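PDB 5M6G: beta-glucosidase from Saccharopolyspora erythraea D, which probably hydrolyses terminal, non-reducing beta-D-glucosyl residues, releasing beta-D-glucose, as a member of glycosyl hydrolase family 3. Local coordinates for residues I125-V131 and I174-A179; V131-V137 and G447-S451; G139-P144 and H401-A405. All coordinates share one frame; numbering follows the deposited sequence.

Contact 1 (I125-V131 and I174-A179). With MG (magnesium ion), chain F; SOR (sorbitol), chain L.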
loop_
_atom_site.group_PDB
_atom_site.type_symbol
_atom_site.label_atom_id
_atom_site.label_comp_id
_atom_site.label_asym_id
_atom_site.label_seq_id
_atom_site.Cartn_x
_atom_site.Cartn_y
_atom_site.Cartn_z
ATOM N N ILE A 125 -11.824 -16.887 -1.921
ATOM C CA ILE A 125 -11.472 -15.488 -2.157
ATOM C C ILE A 125 -9.964 -15.370 -1.974
ATOM O O ILE A 125 -9.395 -15.942 -1.034
ATOM C CB ILE A 125 -12.263 -14.529 -1.237
ATOM C CG1 ILE A 125 -12.137 -13.072 -1.700
ATOM C CG2 ILE A 125 -11.849 -14.663 0.234
ATOM C CD1 ILE A 125 -13.036 -12.114 -0.921
ATOM N N TYR A 126 -9.301 -14.703 -2.913
ATOM C CA TYR A 126 -7.849 -14.607 -2.913
ATOM C C TYR A 126 -7.452 -13.158 -2.658
ATOM O O TYR A 126 -7.969 -12.253 -3.314
ATOM C CB TYR A 126 -7.267 -15.094 -4.247
ATOM C CG TYR A 126 -5.818 -15.530 -4.172
ATOM C CD1 TYR A 126 -4.792 -14.596 -4.005
ATOM C CD2 TYR A 126 -5.474 -16.878 -4.264
ATOM C CE1 TYR A 126 -3.468 -14.994 -3.938
ATOM C CE2 TYR A 126 -4.150 -17.286 -4.194
ATOM C CZ TYR A 126 -3.150 -16.339 -4.034
ATOM O OH TYR A 126 -1.837 -16.748 -3.959
ATOM N N GLY A 127 -6.550 -12.945 -1.698
ATOM C CA GLY A 127 -6.081 -11.608 -1.363
ATOM C C GLY A 127 -4.617 -11.373 -1.687
ATOM O O GLY A 127 -3.835 -12.324 -1.777
ATOM N N VAL A 128 -4.229 -10.110 -1.871
ATOM C CA VAL A 128 -2.860 -9.773 -2.236
ATOM C C VAL A 128 -2.629 -8.322 -1.844
ATOM O O VAL A 128 -3.570 -7.535 -1.753
ATOM C CB VAL A 128 -2.628 -9.993 -3.753
ATOM C CG1 VAL A 128 -3.341 -8.924 -4.575
ATOM C CG2 VAL A 128 -1.151 -10.004 -4.079
ATOM N N ASP A 129 -1.366 -7.954 -1.644
ATOM C CA ASP A 129 -1.004 -6.539 -1.510
ATOM C C ASP A 129 -0.839 -5.951 -2.907
ATOM O O ASP A 129 0.206 -6.106 -3.541
ATOM C CB ASP A 129 0.277 -6.358 -0.702
ATOM C CG ASP A 129 0.132 -6.816 0.734
ATOM O OD1 ASP A 129 -0.461 -6.068 1.548
ATOM O OD2 ASP A 129 0.620 -7.923 1.044
ATOM N N ALA A 130 -1.886 -5.307 -3.408
ATOM C CA ALA A 130 -1.786 -4.480 -4.605
ATOM C C ALA A 130 -1.907 -3.042 -4.116
ATOM O O ALA A 130 -2.975 -2.434 -4.182
ATOM C CB ALA A 130 -2.858 -4.838 -5.650
ATOM N N VAL A 131 -0.788 -2.503 -3.604
ATOM C CA VAL A 131 -0.794 -1.231 -2.878
ATOM C C VAL A 131 -0.254 -0.047 -3.688
ATOM O O VAL A 131 -0.381 1.103 -3.237
ATOM C CB VAL A 131 -0.013 -1.351 -1.551
ATOM C CG1 VAL A 131 -0.677 -2.367 -0.652
ATOM C CG2 VAL A 131 1.436 -1.748 -1.817
ATOM N N ILE A 174 -7.413 -12.558 -8.844
ATOM C CA ILE A 174 -7.404 -12.175 -7.438
ATOM C C ILE A 174 -8.509 -11.162 -7.171
ATOM O O ILE A 174 -8.762 -10.257 -7.976
ATOM C CB ILE A 174 -6.007 -11.643 -7.071
ATOM C CG1 ILE A 174 -4.985 -12.782 -7.194
ATOM C CG2 ILE A 174 -6.006 -11.015 -5.673
ATOM C CD1 ILE A 174 -3.521 -12.360 -6.998
ATOM N N ASP A 175 -9.199 -11.337 -6.043
ATOM C CA ASP A 175 -10.469 -10.685 -5.785
ATOM C C ASP A 175 -10.373 -9.507 -4.844
ATOM O O ASP A 175 -11.373 -8.813 -4.660
ATOM C CB ASP A 175 -11.444 -11.698 -5.175
ATOM C CG ASP A 175 -11.476 -12.972 -5.959
ATOM O OD1 ASP A 175 -11.967 -12.908 -7.103
ATOM O OD2 ASP A 175 -10.969 -13.997 -5.461
ATOM N N TRP A 176 -9.211 -9.275 -4.249
ATOM C CA TRP A 176 -9.152 -8.561 -2.979
ATOM C C TRP A 176 -7.744 -8.027 -2.804
ATOM O O TRP A 176 -6.790 -8.811 -2.796
ATOM C CB TRP A 176 -9.540 -9.534 -1.850
ATOM C CG TRP A 176 -9.520 -9.030 -0.433
ATOM C CD1 TRP A 176 -9.363 -7.739 0.011
ATOM C CD2 TRP A 176 -9.658 -9.847 0.740
ATOM N NE1 TRP A 176 -9.410 -7.711 1.400
ATOM C CE2 TRP A 176 -9.579 -8.993 1.865
ATOM C CE3 TRP A 176 -9.843 -11.225 0.945
ATOM C CZ2 TRP A 176 -9.689 -9.471 3.175
ATOM C CZ3 TRP A 176 -9.951 -11.701 2.247
ATOM C CH2 TRP A 176 -9.876 -10.824 3.346
ATOM N N SER A 177 -7.606 -6.705 -2.711
ATOM C CA SER A 177 -6.322 -6.081 -2.434
ATOM C C SER A 177 -6.309 -5.534 -1.017
ATOM O O SER A 177 -7.310 -4.986 -0.545
ATOM C CB SER A 177 -6.011 -4.943 -3.408
ATOM O OG SER A 177 -4.771 -4.338 -3.070
ATOM N N PHE A 178 -5.168 -5.681 -0.344
ATOM C CA PHE A 178 -4.967 -5.114 0.990
ATOM C C PHE A 178 -4.535 -3.656 0.823
ATOM O O PHE A 178 -3.396 -3.270 1.080
ATOM C CB PHE A 178 -3.952 -5.942 1.767
ATOM C CG PHE A 178 -4.288 -7.430 1.820
ATOM C CD1 PHE A 178 -5.571 -7.858 2.126
ATOM C CD2 PHE A 178 -3.316 -8.388 1.559
ATOM C CE1 PHE A 178 -5.878 -9.225 2.175
ATOM C CE2 PHE A 178 -3.607 -9.745 1.606
ATOM C CZ PHE A 178 -4.894 -10.169 1.910
ATOM N N ALA A 179 -5.485 -2.849 0.358
ATOM C CA ALA A 179 -5.258 -1.449 0.011
ATOM C C ALA A 179 -6.608 -0.737 0.000
ATOM O O ALA A 179 -7.620 -1.338 -0.380
ATOM C CB ALA A 179 -4.566 -1.329 -1.369
HETATM MG MG MG F . -11.555 -12.575 -9.191
HETATM C C1 SOR L . -0.059 -5.179 5.697
HETATM C C2 SOR L . 0.078 -6.218 4.598
HETATM C C3 SOR L . 0.766 -7.454 5.171
HETATM C C4 SOR L . 1.250 -8.379 4.058
HETATM C C5 SOR L . 2.391 -9.301 4.499
HETATM C C6 SOR L . 3.026 -9.902 3.249
HETATM O O1 SOR L . -0.169 -3.889 5.148
HETATM O O2 SOR L . -1.204 -6.558 4.099
HETATM O O3 SOR L . -0.153 -8.132 5.987
HETATM O O4 SOR L . 0.171 -9.158 3.581
HETATM O O5 SOR L . 3.369 -8.610 5.267
HETATM O O6 SOR L . 4.302 -10.428 3.546
HETATM O O HOH W 1 -11.155 -10.477 -9.293
HETATM O O HOH W 2 -12.490 -14.549 -9.258
HETATM O O HOH W 3 -13.508 -12.130 -9.429
HETATM O O HOH W 4 -11.569 -12.634 -11.227
#

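Contact 2 (V131-V137 and G447-S451). With SOR (sorbitol), chain L.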
loop_
_atom_site.group_PDB
_atom_site.type_symbol
_atom_site.label_atom_id
_atom_site.label_comp_id
_atom_site.label_asym_id
_atom_site.label_seq_id
_atom_site.Cartn_x
_atom_site.Cartn_y
_atom_site.Cartn_z
ATOM N N VAL A 131 -0.788 -2.503 -3.604
ATOM C CA VAL A 131 -0.794 -1.231 -2.878
ATOM C C VAL A 131 -0.254 -0.047 -3.688
ATOM O O VAL A 131 -0.381 1.103 -3.237
ATOM C CB VAL A 131 -0.013 -1.351 -1.551
ATOM C CG1 VAL A 131 -0.677 -2.367 -0.652
ATOM C CG2 VAL A 131 1.436 -1.748 -1.817
ATOM N N HIS A 132 0.370 -0.284 -4.848
ATOM C CA HIS A 132 0.655 0.812 -5.776
ATOM C C HIS A 132 0.710 0.180 -7.169
ATOM O O HIS A 132 1.731 0.138 -7.853
ATOM C CB HIS A 132 1.913 1.620 -5.427
ATOM C CG HIS A 132 3.198 0.836 -5.388
ATOM N ND1 HIS A 132 4.404 1.380 -5.787
ATOM C CD2 HIS A 132 3.478 -0.415 -4.955
ATOM C CE1 HIS A 132 5.369 0.498 -5.599
ATOM N NE2 HIS A 132 4.831 -0.606 -5.108
ATOM N N GLY A 133 -0.457 -0.299 -7.599
ATOM C CA GLY A 133 -0.544 -1.234 -8.701
ATOM C C GLY A 133 -0.530 -2.659 -8.185
ATOM O O GLY A 133 -0.466 -2.919 -6.981
ATOM N N HIS A 134 -0.608 -3.607 -9.126
ATOM C CA HIS A 134 -0.523 -5.037 -8.813
ATOM C C HIS A 134 0.957 -5.408 -8.652
ATOM O O HIS A 134 1.559 -6.112 -9.465
ATOM C CB HIS A 134 -1.224 -5.840 -9.905
ATOM C CG HIS A 134 -1.591 -7.234 -9.505
ATOM N ND1 HIS A 134 -1.217 -7.784 -8.301
ATOM C CD2 HIS A 134 -2.285 -8.195 -10.161
ATOM C CE1 HIS A 134 -1.681 -9.021 -8.223
ATOM N NE2 HIS A 134 -2.333 -9.294 -9.341
ATOM N N ASN A 135 1.549 -4.914 -7.554
ATOM C CA ASN A 135 3.000 -4.760 -7.454
ATOM C C ASN A 135 3.777 -6.063 -7.281
ATOM O O ASN A 135 5.000 -6.042 -7.439
ATOM C CB ASN A 135 3.350 -3.810 -6.306
ATOM C CG ASN A 135 2.535 -4.083 -5.043
ATOM O OD1 ASN A 135 1.531 -3.421 -4.795
ATOM N ND2 ASN A 135 2.966 -5.057 -4.247
ATOM N N ASN A 136 3.139 -7.178 -6.941
ATOM C CA ASN A 136 3.870 -8.443 -6.940
ATOM C C ASN A 136 4.083 -9.009 -8.339
ATOM O O ASN A 136 4.884 -9.935 -8.500
ATOM C CB ASN A 136 3.130 -9.495 -6.103
ATOM C CG ASN A 136 3.201 -9.211 -4.630
ATOM O OD1 ASN A 136 4.291 -9.056 -4.057
ATOM N ND2 ASN A 136 2.038 -9.112 -3.999
ATOM N N VAL A 137 3.386 -8.494 -9.342
ATOM C CA VAL A 137 3.346 -9.108 -10.666
ATOM C C VAL A 137 4.363 -8.410 -11.568
ATOM O O VAL A 137 4.308 -7.190 -11.764
ATOM C CB VAL A 137 1.939 -9.038 -11.275
ATOM C CG1 VAL A 137 1.977 -9.537 -12.708
ATOM C CG2 VAL A 137 0.940 -9.867 -10.439
ATOM N N GLY A 447 9.601 0.039 -1.628
ATOM C CA GLY A 447 9.094 -1.208 -1.080
ATOM C C GLY A 447 7.856 -1.709 -1.797
ATOM O O GLY A 447 7.197 -1.000 -2.558
ATOM N N TRP A 448 7.539 -2.981 -1.538
ATOM C CA TRP A 448 6.351 -3.615 -2.104
ATOM C C TRP A 448 6.377 -3.544 -3.630
ATOM O O TRP A 448 5.422 -3.113 -4.273
ATOM C CB TRP A 448 5.074 -2.970 -1.560
ATOM C CG TRP A 448 4.847 -3.138 -0.081
ATOM C CD1 TRP A 448 5.031 -2.196 0.893
ATOM C CD2 TRP A 448 4.358 -4.308 0.583
ATOM N NE1 TRP A 448 4.704 -2.714 2.126
ATOM C CE2 TRP A 448 4.284 -4.010 1.962
ATOM C CE3 TRP A 448 3.982 -5.586 0.146
ATOM C CZ2 TRP A 448 3.848 -4.943 2.910
ATOM C CZ3 TRP A 448 3.545 -6.510 1.089
ATOM C CH2 TRP A 448 3.485 -6.182 2.453
ATOM N N THR A 449 7.509 -3.914 -4.212
ATOM C CA THR A 449 7.640 -3.908 -5.665
ATOM C C THR A 449 8.317 -5.215 -6.047
ATOM O O THR A 449 9.509 -5.395 -5.779
ATOM C CB THR A 449 8.426 -2.694 -6.158
ATOM O OG1 THR A 449 7.857 -1.488 -5.608
ATOM C CG2 THR A 449 8.368 -2.626 -7.682
ATOM N N ILE A 450 7.540 -6.123 -6.644
ATOM C CA ILE A 450 7.902 -7.515 -6.896
ATOM C C ILE A 450 8.117 -8.254 -5.586
ATOM O O ILE A 450 7.311 -9.113 -5.219
ATOM C CB ILE A 450 9.142 -7.658 -7.795
ATOM C CG1 ILE A 450 8.973 -6.829 -9.062
ATOM C CG2 ILE A 450 9.332 -9.136 -8.141
ATOM C CD1 ILE A 450 7.707 -7.129 -9.816
ATOM N N SER A 451 9.209 -7.946 -4.889
ATOM C CA SER A 451 9.465 -8.493 -3.564
ATOM C C SER A 451 8.767 -7.660 -2.489
ATOM O O SER A 451 8.187 -6.608 -2.758
ATOM C CB SER A 451 10.963 -8.538 -3.280
ATOM O OG SER A 451 11.464 -7.222 -3.155
HETATM C C1 SOR L . -0.059 -5.179 5.697
HETATM C C2 SOR L . 0.078 -6.218 4.598
HETATM C C3 SOR L . 0.766 -7.454 5.171
HETATM C C4 SOR L . 1.250 -8.379 4.058
HETATM C C5 SOR L . 2.391 -9.301 4.499
HETATM C C6 SOR L . 3.026 -9.902 3.249
HETATM O O1 SOR L . -0.169 -3.889 5.148
HETATM O O2 SOR L . -1.204 -6.558 4.099
HETATM O O3 SOR L . -0.153 -8.132 5.987
HETATM O O4 SOR L . 0.171 -9.158 3.581
HETATM O O5 SOR L . 3.369 -8.610 5.267
HETATM O O6 SOR L . 4.302 -10.428 3.546
HETATM O O HOH W 5 5.544 -6.631 -4.007
HETATM O O HOH W 6 6.230 -11.136 -6.668
#

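Contact 3 (G139-P144 and H401-A405). With MG (magnesium ion), chain E.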
loop_
_atom_site.group_PDB
_atom_site.type_symbol
_atom_site.label_atom_id
_atom_site.label_comp_id
_atom_site.label_asym_id
_atom_site.label_seq_id
_atom_site.Cartn_x
_atom_site.Cartn_y
_atom_site.Cartn_z
ATOM N N GLY A 139 5.858 -6.859 -14.687
ATOM C CA GLY A 139 5.236 -6.248 -15.842
ATOM C C GLY A 139 3.948 -5.509 -15.562
ATOM O O GLY A 139 3.391 -4.899 -16.482
ATOM N N ALA A 140 3.447 -5.550 -14.330
ATOM C CA ALA A 140 2.312 -4.731 -13.944
ATOM C C ALA A 140 2.749 -3.283 -13.754
ATOM O O ALA A 140 3.894 -3.005 -13.393
ATOM C CB ALA A 140 1.690 -5.256 -12.648
ATOM N N THR A 141 1.817 -2.365 -13.992
ATOM C CA THR A 141 2.069 -0.942 -13.791
ATOM C C THR A 141 2.359 -0.657 -12.324
ATOM O O THR A 141 1.621 -1.105 -11.444
ATOM C CB THR A 141 0.848 -0.136 -14.233
ATOM O OG1 THR A 141 0.419 -0.574 -15.529
ATOM C CG2 THR A 141 1.164 1.348 -14.275
ATOM N N ILE A 142 3.418 0.107 -12.053
ATOM C CA ILE A 142 3.772 0.468 -10.680
ATOM C C ILE A 142 3.521 1.961 -10.497
ATOM O O ILE A 142 4.211 2.803 -11.088
ATOM C CB ILE A 142 5.219 0.093 -10.338
ATOM C CG1 ILE A 142 5.450 -1.419 -10.548
ATOM C CG2 ILE A 142 5.555 0.524 -8.901
ATOM C CD1 ILE A 142 4.555 -2.312 -9.695
ATOM N N TYR A 143 2.531 2.288 -9.669
ATOM C CA TYR A 143 2.094 3.650 -9.412
ATOM C C TYR A 143 2.920 4.263 -8.292
ATOM O O TYR A 143 3.576 3.544 -7.529
ATOM C CB TYR A 143 0.596 3.659 -9.062
ATOM C CG TYR A 143 -0.254 3.221 -10.240
ATOM C CD1 TYR A 143 -0.590 4.120 -11.255
ATOM C CD2 TYR A 143 -0.675 1.905 -10.364
ATOM C CE1 TYR A 143 -1.337 3.712 -12.358
ATOM C CE2 TYR A 143 -1.431 1.488 -11.450
ATOM C CZ TYR A 143 -1.751 2.390 -12.447
ATOM O OH TYR A 143 -2.493 1.975 -13.528
ATOM N N PRO A 144 2.954 5.594 -8.192
ATOM C CA PRO A 144 3.606 6.220 -7.036
ATOM C C PRO A 144 3.028 5.678 -5.736
ATOM O O PRO A 144 1.836 5.369 -5.645
ATOM C CB PRO A 144 3.289 7.709 -7.212
ATOM C CG PRO A 144 3.119 7.880 -8.702
ATOM C CD PRO A 144 2.433 6.594 -9.142
ATOM N N HIS A 401 -2.543 2.574 -18.887
ATOM C CA HIS A 401 -2.295 2.570 -17.452
ATOM C C HIS A 401 -0.966 3.229 -17.104
ATOM O O HIS A 401 -0.850 3.907 -16.072
ATOM C CB HIS A 401 -2.356 1.142 -16.943
ATOM C CG HIS A 401 -3.742 0.591 -16.932
ATOM N ND1 HIS A 401 -4.042 -0.677 -16.486
ATOM C CD2 HIS A 401 -4.915 1.142 -17.329
ATOM C CE1 HIS A 401 -5.343 -0.881 -16.600
ATOM N NE2 HIS A 401 -5.897 0.212 -17.094
ATOM N N ARG A 402 0.055 3.039 -17.943
ATOM C CA ARG A 402 1.321 3.711 -17.690
ATOM C C ARG A 402 1.201 5.217 -17.886
ATOM O O ARG A 402 1.881 5.983 -17.197
ATOM C CB ARG A 402 2.417 3.118 -18.576
ATOM C CG ARG A 402 2.748 1.690 -18.187
ATOM C CD ARG A 402 3.953 1.163 -18.928
ATOM N NE ARG A 402 4.114 -0.270 -18.703
ATOM C CZ ARG A 402 4.820 -0.804 -17.712
ATOM N NH1 ARG A 402 5.439 -0.020 -16.840
ATOM N NH2 ARG A 402 4.912 -2.123 -17.596
ATOM N N GLU A 403 0.328 5.661 -18.794
ATOM C CA GLU A 403 0.091 7.093 -18.953
ATOM C C GLU A 403 -0.562 7.679 -17.707
ATOM O O GLU A 403 -0.226 8.793 -17.278
ATOM C CB GLU A 403 -0.782 7.344 -20.188
ATOM C CG GLU A 403 -1.104 8.808 -20.470
ATOM C CD GLU A 403 0.143 9.692 -20.535
ATOM O OE1 GLU A 403 1.216 9.219 -20.972
ATOM O OE2 GLU A 403 0.081 10.874 -20.124
ATOM N N LEU A 404 -1.515 6.950 -17.126
ATOM C CA LEU A 404 -2.118 7.373 -15.866
ATOM C C LEU A 404 -1.071 7.449 -14.767
ATOM O O LEU A 404 -1.060 8.391 -13.966
ATOM C CB LEU A 404 -3.234 6.398 -15.477
ATOM C CG LEU A 404 -3.942 6.571 -14.134
ATOM C CD1 LEU A 404 -4.653 7.899 -14.115
ATOM C CD2 LEU A 404 -4.935 5.433 -13.920
ATOM N N ALA A 405 -0.183 6.455 -14.713
ATOM C CA ALA A 405 0.855 6.449 -13.696
ATOM C C ALA A 405 1.803 7.625 -13.884
ATOM O O ALA A 405 2.174 8.293 -12.917
ATOM C CB ALA A 405 1.623 5.135 -13.745
HETATM MG MG MG E . -7.939 0.397 -17.843
HETATM O O HOH W 7 6.030 -3.165 -15.042
HETATM O O HOH W 8 -7.626 -0.433 -19.564
HETATM O O HOH W 9 -7.516 2.390 -18.430
HETATM O O HOH W 10 -8.396 1.641 -16.048
HETATM O O HOH W 11 -10.094 0.930 -18.443
#

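Contact 1 (I125-V131 and I174-A179)
D129 and F178 meet beside the bound sorbitol. D129 spreads both carboxylate oxygens over the ligand, OD1 accepting from sorbitol O2 at 2.7 Å and OD2 from O4; OD1 also lies 3.5 Å from F178 CB. With CG anti to its carbonyl carbon (chi1 -53°), F178 folds its ring back along the neighbouring strand. The ring sets one face over V128 N and its edge at the D129 carboxylate, while CE1 rests above the rim of the W176 indole. F178 CZ comes 3.8 Å from G127 CA, and a side chain on G127 would collide with it, so glycine fits here. Were F178 an alanine, a gap would probably open over G127 CA and the V128 backbone, and the face of W176 would lose its neighbour CE1, with the flank of D129 at most less well packed.

Behind this first shell the two strands run parallel. F178 N donates to V128 O at 2.8 Å, whereas V128 N to W176 O is a weak bond. S177 OG reaches A130 O at 2.8 Å from above its carbonyl plane, tying S177 to the chain just after D129. At the far end, D175 OD2 takes Y126 N (3.1 Å) on its anti lone pair and also Y108 OH; OD1 binds a magnesium ion at 2.2 Å, which G173 O and four waters complete.

Strand 125-128 lies between 176-177 and 87-90 in the sheet of the TIM-barrel-clan domain, and the chain joins 125-128 to 176-177 by a beta-alpha-beta crossover whose helix 155-170 packs on A130 and I174.

Contact 2 (V131-V137 and G447-S451)
The carbonyl of W448 is pressed against H132 and N135, the tightest spot of this contact. H132 NE2 donates to W448 O over 2.7 Å; the oxygen lies in the imidazole plane, whereas the donor stands above the plane of the W448 carbonyl. H132 CG sits between its backbone N and carbonyl carbon (chi1 60°), which brings the ring's edge to the W448 loop, while H145 stacks on the ring. N135 CB is only 3.0 Å from the same W448 O, but its amide bonds otherwise: OD1 accepts V131 N at 2.8 Å, nearly along the C=O axis, and H132 N weakly, bracing the loop from within. Next to them I450 N donates to N135 O at 2.7 Å, and V131 CG2 touches W448 CB.

Toward I450 and S451, both partly exposed, water takes over. One water accepts from N135 ND2 and donates to N136 OD1 and S451 O; another donates to N136 O and I450 O. N136 OD1 and I450 O, two acceptors 3.2 Å apart, cannot bond each other, and N136 OD1 also receives G93 N.

The indole of W448 presents its edge to sorbitol, CH2 to C4 at 3.5 Å, and its NE1 bonds E195. This is the two-domain architecture of family 3: a loop of the C-terminal domain lies against a barrel loop and lends a tryptophan to the wall of the ligand pocket.

Contact 3 (G139-P144 and H401-A405)
H401, a magnesium-bound histidine, has its CB flanked by two hydroxyls of the facing loop: Y143 OH at 3.5 Å and T141 OG1 at 3.6 Å, both as packing contacts. The two segments meet by packing alone, and the polar ends of T141, H401 and R402 have their partners beyond them. A405 CB approaches Y143 CD1 to 3.5 Å, obliquely to the ring, and T141 CG2 lies above one face of that ring, toward its rim, while also touching A405 CB at 3.9 Å.

Both T141 OG1 and H401 ND1 are hydrogen-bonded to E168 OE2, which fixes the turn of the imidazole. H401 NE2, on the other side of the ring, binds the magnesium ion at 2.2 Å; E167 and four waters complete its shell, so the metal bridges helix 155-170 and helix 399-412. The contact joins the long loop that follows barrel strand 125-128 to the helix that leads into strand 414-418, an outer strand of the mixed sheet.

R402 runs alongside the loop with its chain extended from CG to NE (chi3 -171°), carrying the guanidinium past T141 to G139 and A140. NH1 makes a salt bridge with E565 and a bond to E461 O, and NE bonds G397 O. NH2 donates to a water in the guanidinium plane at 3.0 Å, and this water in turn donates to A140 O at 2.7 Å.

All three contacts draw on the chain that leaves strand 125-128. Contacts 1 and 2 share V131, and their centres are 11 Å apart; they meet at the ligand, where D129 OD2 lies 3.2 Å from W448 CZ3 and both residues touch sorbitol. D310, K231, H232 and R192 also hydrogen-bond the ligand. The centre of contact 3 is about 11 Å from that of contact 2 and 17 Å from that of contact 1, which it does not touch, the nearest atoms being about 5 Å apart. It meets contact 2 through H132 ND1 and Y143 O, 2.9 Å apart and probably hydrogen-bonded, and is nested in the chain closed by contact 2.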